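Local coordinates for protein aldehyde dehydrogenase (Anabaena variabilis, PDB 4H7N) that probably oxidises aldehydes to carboxylic acids with NAD+ as coenzyme, at residues L64-Q69 / L172-N177; D96-L101 / D146-L151; V158-E163 / G193-N198. All blocks are in the same frame, centred on the assembly; numbering follows the deposited sequence.

Overall arrangement
Contact 1 lies at the surface, while contacts 2 and 3 are largely buried. Contact 1 joins the start of helix 67-78 to helix 169-176 through one selenomethionine methyl. Contact 2 pairs helix 82-106 with helix 147-153 and is apolar, with a proline on a tryptophan face. Contact 3 sets strand 156-161 against helix 193-200. The aliphatic stem of its lysine packs on the helix, while the ammonium is hydrogen-bonded. Helix 48-64 packs against parts of both contacts 1 and 2. Contacts 2 and 3 touch where Thr-147 OG1 meets Val-159 CG2 at 3.4 Å. Contact 1 touches neither; its nearest atoms lie about 7 Å from those of each.

Contact 1: L64-Q69 / L172-N177; sequences LSRREQ and LLMALN
Leu-172 O takes a bond from Leu-176 N at 2.8 Å and a weak one from Trp-59 NE1, within helix 169-176, whose Met-174 reaches across to Arg-66 and Gln-69. Met-174 is a selenomethionine. Its chain runs out extended and bends only at the last torsion (chi3 65°), which swings the methyl CE to the other segment. CE lies 4.4 Å from Arg-66 CG and 4.3 Å from Gln-69 CG. The methyl therefore meets the aliphatic stems of two polar side chains. Arg-66 is the N-cap residue of helix 67-78, and its O accepts a weak hydrogen bond from Gln-69 N at 3.0 Å within the first turn. Ala-175 packs on Trp-59, Ala-62 and Ile-63 of helix 48-64, the helix that leads into segment 64-69. Arg-67 turns elsewhere and forms a salt bridge with Asp-89 of helix 82-106. No polar bond crosses between the segments, and all three touching residues are at least partly open to solvent. The contact thus rests on loose apolar touch at a helix start, without charge pairing.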
ATOM      1  N   LEU A  64     -23.222 -19.810 -15.142  1.00 32.89           N
ATOM      2  CA  LEU A  64     -23.335 -21.258 -15.244  1.00 34.19           C
ATOM      3  C   LEU A  64     -24.398 -21.710 -16.228  1.00 36.77           C
ATOM      4  O   LEU A  64     -24.238 -22.755 -16.859  1.00 35.78           O
ATOM      5  CB  LEU A  64     -23.672 -21.849 -13.876  1.00 37.34           C
ATOM      6  CG  LEU A  64     -22.505 -21.954 -12.898  1.00 38.78           C
ATOM      7  CD1 LEU A  64     -22.969 -22.340 -11.503  1.00 41.48           C
ATOM      8  CD2 LEU A  64     -21.483 -22.951 -13.428  1.00 40.79           C
ATOM      9  N   SER A  65     -25.510 -20.973 -16.326  1.00 36.67           N
ATOM     10  CA  SER A  65     -26.551 -21.317 -17.296  1.00 38.62           C
ATOM     11  C   SER A  65     -26.096 -21.213 -18.752  1.00 39.51           C
ATOM     12  O   SER A  65     -26.769 -21.724 -19.635  1.00 45.01           O
ATOM     13  CB  SER A  65     -27.787 -20.430 -17.131  1.00 39.08           C
ATOM     14  OG  SER A  65     -27.604 -19.125 -17.708  1.00 37.86           O
ATOM     15  N   ARG A  66     -25.001 -20.520 -19.005  1.00 37.33           N
ATOM     16  CA  ARG A  66     -24.490 -20.313 -20.355  1.00 37.15           C
ATOM     17  C   ARG A  66     -23.025 -20.686 -20.406  1.00 32.94           C
ATOM     18  O   ARG A  66     -22.215 -20.053 -21.098  1.00 31.45           O
ATOM     19  CB  ARG A  66     -24.731 -18.854 -20.790  1.00 39.31           C
ATOM     20  CG  ARG A  66     -26.229 -18.485 -20.977  1.00 41.97           C
ATOM     21  CD  ARG A  66     -26.930 -19.429 -21.966  1.00 46.43           C
ATOM     22  NE  ARG A  66     -28.397 -19.570 -21.763  1.00 47.77           N
ATOM     23  CZ  ARG A  66     -29.271 -18.624 -22.083  1.00 50.21           C
ATOM     24  NH1 ARG A  66     -30.578 -18.808 -21.909  1.00 50.08           N
ATOM     25  NH2 ARG A  66     -28.825 -17.471 -22.601  1.00 52.85           N
ATOM     26  N   ARG A  67     -22.671 -21.723 -19.673  1.00 32.97           N
ATOM     27  CA  ARG A  67     -21.253 -22.079 -19.536  1.00 33.10           C
ATOM     28  C   ARG A  67     -20.620 -22.394 -20.882  1.00 32.00           C
ATOM     29  O   ARG A  67     -19.481 -22.032 -21.127  1.00 29.43           O
ATOM     30  CB  ARG A  67     -21.079 -23.274 -18.588  1.00 34.88           C
ATOM     31  CG  ARG A  67     -19.621 -23.548 -18.280  1.00 34.01           C
ATOM     32  CD  ARG A  67     -19.411 -24.651 -17.251  1.00 34.97           C
ATOM     33  NE  ARG A  67     -17.971 -24.921 -17.220  1.00 33.58           N
ATOM     34  CZ  ARG A  67     -17.244 -25.191 -16.149  1.00 33.22           C
ATOM     35  NH1 ARG A  67     -17.798 -25.285 -14.959  1.00 36.49           N
ATOM     36  NH2 ARG A  67     -15.959 -25.437 -16.287  1.00 32.51           N
ATOM     37  N   GLU A  68     -21.354 -23.058 -21.768  1.00 31.87           N
ATOM     38  CA  GLU A  68     -20.795 -23.392 -23.052  1.00 33.71           C
ATOM     39  C   GLU A  68     -20.387 -22.176 -23.863  1.00 31.81           C
ATOM     40  O   GLU A  68     -19.454 -22.252 -24.618  1.00 33.26           O
ATOM     41  CB  GLU A  68     -21.757 -24.275 -23.864  1.00 40.11           C
ATOM     42  CG  GLU A  68     -21.671 -25.705 -23.369  1.00 46.19           C
ATOM     43  CD  GLU A  68     -22.984 -26.441 -23.420  1.00 57.18           C
ATOM     44  OE1 GLU A  68     -23.428 -26.798 -24.542  1.00 64.06           O
ATOM     45  OE2 GLU A  68     -23.572 -26.667 -22.328  1.00 65.43           O
ATOM     46  N   GLN A  69     -21.104 -21.077 -23.738  1.00 31.18           N
ATOM     47  CA  GLN A  69     -20.773 -19.853 -24.459  1.00 30.54           C
ATOM     48  C   GLN A  69     -19.525 -19.209 -23.848  1.00 29.01           C
ATOM     49  O   GLN A  69     -18.733 -18.627 -24.560  1.00 27.94           O
ATOM     50  CB  GLN A  69     -21.918 -18.865 -24.356  1.00 32.62           C
ATOM     51  CG  GLN A  69     -23.064 -19.136 -25.331  1.00 35.03           C
ATOM     52  CD  GLN A  69     -23.870 -20.343 -24.924  1.00 37.99           C
ATOM     53  OE1 GLN A  69     -24.154 -20.553 -23.746  1.00 39.31           O
ATOM     54  NE2 GLN A  69     -24.232 -21.145 -25.882  1.00 41.93           N
ATOM     55  N   LEU A 172     -19.811 -12.976 -20.290  1.00 26.84           N
ATOM     56  CA  LEU A 172     -19.916 -12.449 -18.947  1.00 27.22           C
ATOM     57  C   LEU A 172     -20.941 -11.314 -18.888  1.00 28.62           C
ATOM     58  O   LEU A 172     -21.758 -11.245 -17.954  1.00 27.75           O
ATOM     59  CB  LEU A 172     -18.586 -11.926 -18.432  1.00 25.14           C
ATOM     60  CG  LEU A 172     -17.507 -12.958 -18.140  1.00 25.91           C
ATOM     61  CD1 LEU A 172     -16.302 -12.291 -17.488  1.00 25.53           C
ATOM     62  CD2 LEU A 172     -18.022 -14.102 -17.230  1.00 25.98           C
ATOM     63  N   LEU A 173     -20.858 -10.423 -19.877  1.00 28.56           N
ATOM     64  CA  LEU A 173     -21.710  -9.258 -19.967  1.00 31.33           C
ATOM     65  C   LEU A 173     -23.170  -9.665 -20.168  1.00 31.05           C
ATOM     66  O   LEU A 173     -24.107  -9.123 -19.548  1.00 31.88           O
ATOM     67  CB  LEU A 173     -21.174  -8.324 -21.069  1.00 32.98           C
ATOM     68  CG  LEU A 173     -21.977  -7.087 -21.427  1.00 35.70           C
ATOM     69  CD1 LEU A 173     -22.150  -6.212 -20.198  1.00 35.77           C
ATOM     70  CD2 LEU A 173     -21.353  -6.322 -22.594  1.00 36.22           C
HETATM   71  N   MSE A 174     -23.383 -10.659 -20.998  1.00 31.08           N
HETATM   72  CA  MSE A 174     -24.718 -11.159 -21.200  1.00 32.05           C
HETATM   73  C   MSE A 174     -25.277 -11.697 -19.895  1.00 31.92           C
HETATM   74  O   MSE A 174     -26.467 -11.535 -19.606  1.00 33.01           O
HETATM   75  CB  MSE A 174     -24.688 -12.215 -22.302  1.00 33.05           C
HETATM   76  CG  MSE A 174     -25.928 -13.088 -22.344  1.00 36.58           C
HETATM   77 SE   MSE A 174     -25.980 -14.251 -23.956  0.80 38.45          SE
HETATM   78  CE  MSE A 174     -24.425 -15.445 -23.674  1.00 39.06           C
ATOM     79  N   ALA A 175     -24.455 -12.356 -19.074  1.00 30.17           N
ATOM     80  CA  ALA A 175     -24.968 -12.885 -17.788  1.00 30.36           C
ATOM     81  C   ALA A 175     -25.231 -11.743 -16.835  1.00 30.75           C
ATOM     82  O   ALA A 175     -26.205 -11.744 -16.056  1.00 31.67           O
ATOM     83  CB  ALA A 175     -23.975 -13.856 -17.176  1.00 29.94           C
ATOM     84  N   LEU A 176     -24.316 -10.782 -16.877  1.00 31.63           N
ATOM     85  CA  LEU A 176     -24.329  -9.618 -15.991  1.00 31.80           C
ATOM     86  C   LEU A 176     -25.633  -8.823 -16.137  1.00 34.61           C
ATOM     87  O   LEU A 176     -26.220  -8.371 -15.137  1.00 37.60           O
ATOM     88  CB  LEU A 176     -23.124  -8.734 -16.285  1.00 30.98           C
ATOM     89  CG  LEU A 176     -23.026  -7.391 -15.582  1.00 32.16           C
ATOM     90  CD1 LEU A 176     -22.982  -7.610 -14.077  1.00 31.74           C
ATOM     91  CD2 LEU A 176     -21.820  -6.630 -16.042  1.00 32.43           C
ATOM     92  N   ASN A 177     -26.097  -8.667 -17.372  1.00 36.30           N
ATOM     93  CA  ASN A 177     -27.246  -7.824 -17.632  1.00 37.50           C
ATOM     94  C   ASN A 177     -28.546  -8.420 -17.149  1.00 38.46           C
ATOM     95  O   ASN A 177     -29.543  -7.754 -17.218  1.00 40.28           O
ATOM     96  CB  ASN A 177     -27.362  -7.482 -19.120  1.00 39.68           C
ATOM     97  CG  ASN A 177     -26.342  -6.447 -19.569  1.00 39.98           C
ATOM     98  OD1 ASN A 177     -25.946  -5.562 -18.808  1.00 39.47           O
ATOM     99  ND2 ASN A 177     -25.935  -6.544 -20.817  1.00 38.51           N
TER

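Contact 2: D96-L101 / D146-L151; sequences DRWCGL and DTIPAL
Trp-98 and Pro-149 form the tight part of this contact. The proline ring lies over one face of the indole. Pro-149 CB stands 3.8 Å from the centroid of the six-membered ring of Trp-98 and only 11° off its normal, a clear CH-pi contact. Pro-149 CG continues over the ring fusion, 3.7 Å from Trp-98 CE2. Pro-149 CD lies 3.8 Å from Trp-98 NE1, on the five-membered ring. Three carbons of one proline thus spread across both rings of the indole. Ile-148 comes in beside them at a slant. Its CG2, anti to the backbone N, meets Trp-98 CB at 3.8 Å. The end of the side chain leads away, and Ile-148 also touches Leu-56 and Trp-59 of helix 48-64. The indole CG is anti to the carbonyl carbon (chi1 -75°), which brings the ring between the helices. The CA atoms of Trp-98 and Pro-149 are 6.2 Å apart.

In the aldehyde dehydrogenase fold this contact packs helix 82-106 on helix 147-153, which leads into strand 156-161 of the mixed sheet. Helix 82-106 meets helix 147-153 through Ile-148 and Pro-149. Leu-450 of helix 448-451 touches both Trp-98 and Pro-149, and the Trp-98 side chain is about 12 Å from that of Glu-232, the predicted active-site residue.

The other side of helix 82-106 faces solvent: Gly-100 and Asp-96 are exposed. Neither touches segment 146-151. Asp-96 makes a salt bridge to Lys-60 through OD1.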
ATOM      1  N   ASP A  96     -17.265 -18.124  -4.963  1.00 28.12           N
ATOM      2  CA  ASP A  96     -17.690 -18.772  -3.723  1.00 29.66           C
ATOM      3  C   ASP A  96     -16.797 -18.426  -2.531  1.00 29.92           C
ATOM      4  O   ASP A  96     -17.298 -18.091  -1.437  1.00 30.21           O
ATOM      5  CB  ASP A  96     -17.775 -20.300  -3.883  1.00 31.83           C
ATOM      6  CG  ASP A  96     -18.974 -20.737  -4.756  1.00 35.59           C
ATOM      7  OD1 ASP A  96     -19.797 -19.844  -5.157  1.00 35.55           O
ATOM      8  OD2 ASP A  96     -19.120 -21.971  -5.008  1.00 37.09           O
ATOM      9  N   ARG A  97     -15.500 -18.571  -2.722  1.00 29.16           N
ATOM     10  CA  ARG A  97     -14.534 -18.347  -1.660  0.80 32.26           C
ATOM     11  C   ARG A  97     -14.574 -16.922  -1.092  1.00 29.71           C
ATOM     12  O   ARG A  97     -14.615 -16.715   0.130  1.00 29.83           O
ATOM     13  CB  ARG A  97     -13.136 -18.655  -2.169  0.80 35.36           C
ATOM     14  CG  ARG A  97     -12.100 -18.637  -1.057  0.80 41.19           C
ATOM     15  CD  ARG A  97     -10.706 -19.021  -1.540  0.80 44.17           C
ATOM     16  NE  ARG A  97     -10.389 -18.549  -2.887  0.80 46.90           N
ATOM     17  CZ  ARG A  97      -9.892 -17.349  -3.207  0.80 49.09           C
ATOM     18  NH1 ARG A  97      -9.648 -17.091  -4.493  0.80 44.87           N
ATOM     19  NH2 ARG A  97      -9.657 -16.402  -2.270  0.80 50.32           N
ATOM     20  N   TRP A  98     -14.542 -15.936  -1.965  1.00 27.81           N
ATOM     21  CA  TRP A  98     -14.685 -14.556  -1.520  1.00 26.88           C
ATOM     22  C   TRP A  98     -16.048 -14.255  -0.894  1.00 28.81           C
ATOM     23  O   TRP A  98     -16.123 -13.502   0.050  1.00 25.64           O
ATOM     24  CB  TRP A  98     -14.410 -13.576  -2.678  1.00 26.82           C
ATOM     25  CG  TRP A  98     -12.965 -13.470  -2.987  1.00 26.12           C
ATOM     26  CD1 TRP A  98     -12.325 -13.807  -4.153  1.00 26.26           C
ATOM     27  CD2 TRP A  98     -11.943 -13.006  -2.086  1.00 27.18           C
ATOM     28  NE1 TRP A  98     -10.966 -13.581  -4.010  1.00 26.79           N
ATOM     29  CE2 TRP A  98     -10.717 -13.065  -2.770  1.00 27.00           C
ATOM     30  CE3 TRP A  98     -11.965 -12.510  -0.788  1.00 28.88           C
ATOM     31  CZ2 TRP A  98      -9.511 -12.690  -2.184  1.00 27.63           C
ATOM     32  CZ3 TRP A  98     -10.771 -12.129  -0.205  1.00 30.45           C
ATOM     33  CH2 TRP A  98      -9.559 -12.237  -0.913  1.00 28.04           C
ATOM     34  N   CYS A  99     -17.133 -14.824  -1.427  1.00 29.84           N
ATOM     35  CA  CYS A  99     -18.433 -14.662  -0.767  1.00 31.86           C
ATOM     36  C   CYS A  99     -18.409 -15.177   0.683  1.00 30.73           C
ATOM     37  O   CYS A  99     -19.049 -14.609   1.610  1.00 30.81           O
ATOM     38  CB  CYS A  99     -19.536 -15.377  -1.551  1.00 34.55           C
ATOM     39  SG  CYS A  99     -20.061 -14.468  -3.025  1.00 34.70           S
ATOM     40  N   GLY A 100     -17.678 -16.260   0.878  1.00 30.56           N
ATOM     41  CA  GLY A 100     -17.518 -16.852   2.192  1.00 30.31           C
ATOM     42  C   GLY A 100     -16.713 -15.996   3.133  1.00 31.83           C
ATOM     43  O   GLY A 100     -17.000 -15.956   4.352  1.00 30.98           O
ATOM     44  N   LEU A 101     -15.681 -15.336   2.618  1.00 30.64           N
ATOM     45  CA  LEU A 101     -14.763 -14.628   3.515  1.00 34.03           C
ATOM     46  C   LEU A 101     -15.241 -13.247   3.850  1.00 31.51           C
ATOM     47  O   LEU A 101     -14.936 -12.741   4.900  1.00 32.97           O
ATOM     48  CB  LEU A 101     -13.371 -14.497   2.924  1.00 35.60           C
ATOM     49  CG  LEU A 101     -12.592 -15.770   2.719  1.00 41.77           C
ATOM     50  CD1 LEU A 101     -11.276 -15.455   1.992  1.00 44.47           C
ATOM     51  CD2 LEU A 101     -12.358 -16.519   4.032  1.00 48.43           C
ATOM     52  N   ASP A 146      -8.874  -9.596  -8.911  1.00 23.82           N
ATOM     53  CA  ASP A 146      -9.031  -8.432  -8.062  1.00 23.89           C
ATOM     54  C   ASP A 146     -10.505  -7.960  -8.060  1.00 22.49           C
ATOM     55  O   ASP A 146     -11.034  -7.511  -7.077  1.00 21.67           O
ATOM     56  CB  ASP A 146      -8.103  -7.296  -8.539  1.00 26.92           C
ATOM     57  CG  ASP A 146      -6.583  -7.659  -8.432  1.00 30.34           C
ATOM     58  OD1 ASP A 146      -6.124  -8.096  -7.364  1.00 33.58           O
ATOM     59  OD2 ASP A 146      -5.878  -7.499  -9.430  1.00 38.30           O
ATOM     60  N   THR A 147     -11.174  -8.103  -9.185  1.00 20.83           N
ATOM     61  CA  THR A 147     -12.528  -7.562  -9.362  1.00 20.16           C
ATOM     62  C   THR A 147     -13.493  -8.097  -8.322  1.00 20.43           C
ATOM     63  O   THR A 147     -14.306  -7.350  -7.737  1.00 21.49           O
ATOM     64  CB  THR A 147     -13.016  -7.869 -10.798  1.00 20.42           C
ATOM     65  OG1 THR A 147     -12.127  -7.282 -11.760  1.00 19.69           O
ATOM     66  CG2 THR A 147     -14.442  -7.378 -11.071  1.00 20.95           C
ATOM     67  N   ILE A 148     -13.445  -9.410  -8.099  1.00 22.09           N
ATOM     68  CA  ILE A 148     -14.437 -10.056  -7.229  1.00 22.51           C
ATOM     69  C   ILE A 148     -14.327  -9.556  -5.783  1.00 20.98           C
ATOM     70  O   ILE A 148     -15.314  -9.171  -5.235  1.00 22.06           O
ATOM     71  CB  ILE A 148     -14.368 -11.595  -7.293  1.00 22.05           C
ATOM     72  CG1 ILE A 148     -14.758 -12.102  -8.685  1.00 23.33           C
ATOM     73  CG2 ILE A 148     -15.208 -12.211  -6.165  1.00 24.11           C
ATOM     74  CD1 ILE A 148     -16.183 -11.799  -9.102  1.00 26.34           C
ATOM     75  N   PRO A 149     -13.133  -9.588  -5.156  1.00 20.52           N
ATOM     76  CA  PRO A 149     -13.113  -9.046  -3.790  1.00 20.43           C
ATOM     77  C   PRO A 149     -13.416  -7.557  -3.737  1.00 20.87           C
ATOM     78  O   PRO A 149     -14.089  -7.090  -2.821  1.00 23.70           O
ATOM     79  CB  PRO A 149     -11.678  -9.364  -3.292  1.00 20.71           C
ATOM     80  CG  PRO A 149     -10.866  -9.754  -4.508  1.00 19.66           C
ATOM     81  CD  PRO A 149     -11.873 -10.251  -5.514  1.00 19.92           C
ATOM     82  N   ALA A 150     -12.988  -6.796  -4.732  1.00 19.96           N
ATOM     83  CA  ALA A 150     -13.337  -5.388  -4.732  1.00 20.15           C
ATOM     84  C   ALA A 150     -14.861  -5.178  -4.773  1.00 21.19           C
ATOM     85  O   ALA A 150     -15.383  -4.319  -4.060  1.00 19.79           O
ATOM     86  CB  ALA A 150     -12.689  -4.696  -5.897  1.00 19.40           C
ATOM     87  N   LEU A 151     -15.583  -5.970  -5.593  1.00 21.36           N
ATOM     88  CA  LEU A 151     -17.015  -5.835  -5.635  1.00 22.35           C
ATOM     89  C   LEU A 151     -17.643  -6.158  -4.287  1.00 22.98           C
ATOM     90  O   LEU A 151     -18.538  -5.454  -3.864  1.00 24.21           O
ATOM     91  CB  LEU A 151     -17.665  -6.739  -6.700  1.00 22.55           C
ATOM     92  CG  LEU A 151     -17.415  -6.239  -8.131  1.00 22.24           C
ATOM     93  CD1 LEU A 151     -17.748  -7.346  -9.117  1.00 23.63           C
ATOM     94  CD2 LEU A 151     -18.263  -5.041  -8.466  1.00 23.22           C
TER

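Contact 3: V158-E163 / G193-N198; sequences VVKPSE and GETGAN
Lys-160 passes obliquely across Thr-195 and along the backbone of Gly-196. Its CG is anti to the backbone N (chi1 -164°), and the chain then bends at each further torsion. The bends lay the aliphatic middle on the helix. Lys-160 CD sits 3.6 Å from Gly-196 N and 3.9 Å from Thr-195 CG2. The next carbon of Lys-160, CE, is 3.9 Å from Gly-196 CA. A side chain at Gly-196 would be tight here, since a CB would come about 3.4 Å from Lys-160 CE.

The charged end turns back to its own segment. Lys-160 NZ donates to Pro-161 O at 3.0 Å, from above the carbonyl plane and 54° out of it. It also donates to Gly-191 O, in the loop just ahead of helix 193-200. With an alanine in place of Lys-160, both carbonyls would probably lose their ammonium donor and a gap would open beside Gly-196 and Thr-195.

Strand 156-161, helix 169-176 and strand 186-188 form a beta-alpha-beta unit with parallel neighbouring strands, as in Rossmann-type folds. Helix 193-200 follows the second strand. Lys-160 to Glu-163 read Lys-Pro-Ser-Glu. A sequence of this kind lies at the NAD site in relatives, and its place here is consistent with that.

Glu-163 has its CG between the backbone N and the carbonyl carbon (chi1 75°), and a further bend at chi2 brings the carboxylate near the start of the helix. Its OE1 comes to 4.2 Å from Gly-193 N, too far for a hydrogen bond.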
ATOM      1  N   VAL A 158     -14.293  -0.995 -12.852  1.00 22.54           N
ATOM      2  CA  VAL A 158     -14.147  -0.947 -14.330  1.00 22.82           C
ATOM      3  C   VAL A 158     -13.012  -1.864 -14.761  1.00 21.18           C
ATOM      4  O   VAL A 158     -11.883  -1.707 -14.329  1.00 21.02           O
ATOM      5  CB  VAL A 158     -13.851   0.474 -14.841  1.00 24.77           C
ATOM      6  CG1 VAL A 158     -13.826   0.487 -16.353  1.00 25.54           C
ATOM      7  CG2 VAL A 158     -14.950   1.400 -14.432  1.00 28.34           C
ATOM      8  N   VAL A 159     -13.318  -2.858 -15.562  1.00 20.83           N
ATOM      9  CA  VAL A 159     -12.377  -3.833 -15.969  1.00 22.07           C
ATOM     10  C   VAL A 159     -12.036  -3.651 -17.447  1.00 21.73           C
ATOM     11  O   VAL A 159     -12.933  -3.644 -18.282  1.00 22.40           O
ATOM     12  CB  VAL A 159     -12.967  -5.278 -15.789  1.00 23.07           C
ATOM     13  CG1 VAL A 159     -11.983  -6.365 -16.246  1.00 22.81           C
ATOM     14  CG2 VAL A 159     -13.381  -5.489 -14.365  1.00 23.33           C
ATOM     15  N   LYS A 160     -10.747  -3.541 -17.735  1.00 20.60           N
ATOM     16  CA  LYS A 160     -10.200  -3.394 -19.088  1.00 23.45           C
ATOM     17  C   LYS A 160      -9.251  -4.550 -19.376  1.00 22.72           C
ATOM     18  O   LYS A 160      -8.054  -4.496 -19.075  1.00 22.33           O
ATOM     19  CB  LYS A 160      -9.453  -2.030 -19.314  1.00 23.64           C
ATOM     20  CG  LYS A 160      -9.309  -1.834 -20.824  1.00 26.23           C
ATOM     21  CD  LYS A 160      -8.038  -1.215 -21.343  1.00 27.21           C
ATOM     22  CE  LYS A 160      -6.787  -1.989 -21.000  1.00 25.54           C
ATOM     23  NZ  LYS A 160      -6.516  -2.930 -22.052  1.00 27.08           N
ATOM     24  N   PRO A 161      -9.783  -5.623 -19.927  1.00 22.95           N
ATOM     25  CA  PRO A 161      -8.907  -6.730 -20.336  1.00 24.42           C
ATOM     26  C   PRO A 161      -8.054  -6.369 -21.551  1.00 24.35           C
ATOM     27  O   PRO A 161      -8.296  -5.367 -22.175  1.00 24.29           O
ATOM     28  CB  PRO A 161      -9.878  -7.882 -20.646  1.00 24.39           C
ATOM     29  CG  PRO A 161     -11.242  -7.384 -20.300  1.00 26.00           C
ATOM     30  CD  PRO A 161     -11.187  -5.874 -20.294  1.00 25.41           C
ATOM     31  N   SER A 162      -7.020  -7.147 -21.808  1.00 25.81           N
ATOM     32  CA  SER A 162      -6.101  -6.927 -22.926  1.00 26.55           C
ATOM     33  C   SER A 162      -6.866  -7.086 -24.196  1.00 26.85           C
ATOM     34  O   SER A 162      -7.676  -7.996 -24.332  1.00 25.96           O
ATOM     35  CB  SER A 162      -4.982  -7.991 -22.939  1.00 27.17           C
ATOM     36  OG  SER A 162      -4.182  -7.950 -24.137  1.00 26.44           O
ATOM     37  N   GLU A 163      -6.569  -6.190 -25.118  1.00 27.81           N
ATOM     38  CA  GLU A 163      -7.042  -6.236 -26.467  1.00 28.45           C
ATOM     39  C   GLU A 163      -6.608  -7.487 -27.212  1.00 27.24           C
ATOM     40  O   GLU A 163      -7.221  -7.840 -28.225  1.00 25.48           O
ATOM     41  CB  GLU A 163      -6.564  -4.981 -27.221  1.00 30.85           C
ATOM     42  CG  GLU A 163      -5.097  -4.954 -27.617  1.00 33.50           C
ATOM     43  CD  GLU A 163      -4.104  -4.554 -26.530  1.00 35.76           C
ATOM     44  OE1 GLU A 163      -4.413  -4.393 -25.316  1.00 36.80           O
ATOM     45  OE2 GLU A 163      -2.932  -4.466 -26.907  1.00 41.99           O
ATOM     46  N   GLY A 193      -3.487  -0.400 -24.600  1.00 31.43           N
ATOM     47  CA  GLY A 193      -2.755   0.286 -23.576  1.00 33.10           C
ATOM     48  C   GLY A 193      -3.197   1.713 -23.355  1.00 34.16           C
ATOM     49  O   GLY A 193      -3.221   2.178 -22.220  1.00 34.37           O
ATOM     50  N   GLU A 194      -3.548   2.419 -24.423  1.00 35.69           N
ATOM     51  CA  GLU A 194      -3.975   3.805 -24.310  1.00 38.50           C
ATOM     52  C   GLU A 194      -5.267   3.902 -23.520  1.00 34.36           C
ATOM     53  O   GLU A 194      -5.423   4.801 -22.742  1.00 32.38           O
ATOM     54  CB  GLU A 194      -4.181   4.458 -25.675  1.00 42.69           C
ATOM     55  CG  GLU A 194      -4.656   5.929 -25.597  1.00 51.89           C
ATOM     56  CD  GLU A 194      -3.632   6.922 -24.992  1.00 58.40           C
ATOM     57  OE1 GLU A 194      -2.486   6.535 -24.651  1.00 66.20           O
ATOM     58  OE2 GLU A 194      -3.959   8.124 -24.871  1.00 60.37           O
ATOM     59  N   THR A 195      -6.196   2.978 -23.727  1.00 32.59           N
ATOM     60  CA  THR A 195      -7.431   3.009 -22.938  1.00 30.71           C
ATOM     61  C   THR A 195      -7.156   2.749 -21.462  1.00 28.83           C
ATOM     62  O   THR A 195      -7.777   3.340 -20.586  1.00 28.70           O
ATOM     63  CB  THR A 195      -8.405   1.984 -23.479  1.00 30.18           C
ATOM     64  OG1 THR A 195      -8.667   2.300 -24.825  1.00 30.04           O
ATOM     65  CG2 THR A 195      -9.708   1.995 -22.685  1.00 28.48           C
ATOM     66  N   GLY A 196      -6.220   1.852 -21.199  1.00 29.34           N
ATOM     67  CA  GLY A 196      -5.762   1.593 -19.832  1.00 29.23           C
ATOM     68  C   GLY A 196      -5.185   2.832 -19.169  1.00 30.66           C
ATOM     69  O   GLY A 196      -5.523   3.182 -18.006  1.00 27.57           O
ATOM     70  N   ALA A 197      -4.301   3.507 -19.887  1.00 28.96           N
ATOM     71  CA  ALA A 197      -3.765   4.761 -19.397  1.00 31.73           C
ATOM     72  C   ALA A 197      -4.860   5.765 -19.104  1.00 32.91           C
ATOM     73  O   ALA A 197      -4.835   6.413 -18.041  1.00 33.82           O
ATOM     74  CB  ALA A 197      -2.740   5.348 -20.392  1.00 33.46           C
ATOM     75  N   ASN A 198      -5.819   5.915 -20.025  1.00 32.32           N
ATOM     76  CA  ASN A 198      -6.947   6.823 -19.785  1.00 34.18           C
ATOM     77  C   ASN A 198      -7.770   6.506 -18.512  1.00 33.96           C
ATOM     78  O   ASN A 198      -8.112   7.389 -17.745  1.00 32.83           O
ATOM     79  CB  ASN A 198      -7.887   6.895 -20.985  1.00 38.86           C
ATOM     80  CG  ASN A 198      -7.269   7.624 -22.169  1.00 44.88           C
ATOM     81  OD1 ASN A 198      -6.351   8.438 -22.009  1.00 52.70           O
ATOM     82  ND2 ASN A 198      -7.757   7.321 -23.375  1.00 45.45           N
TER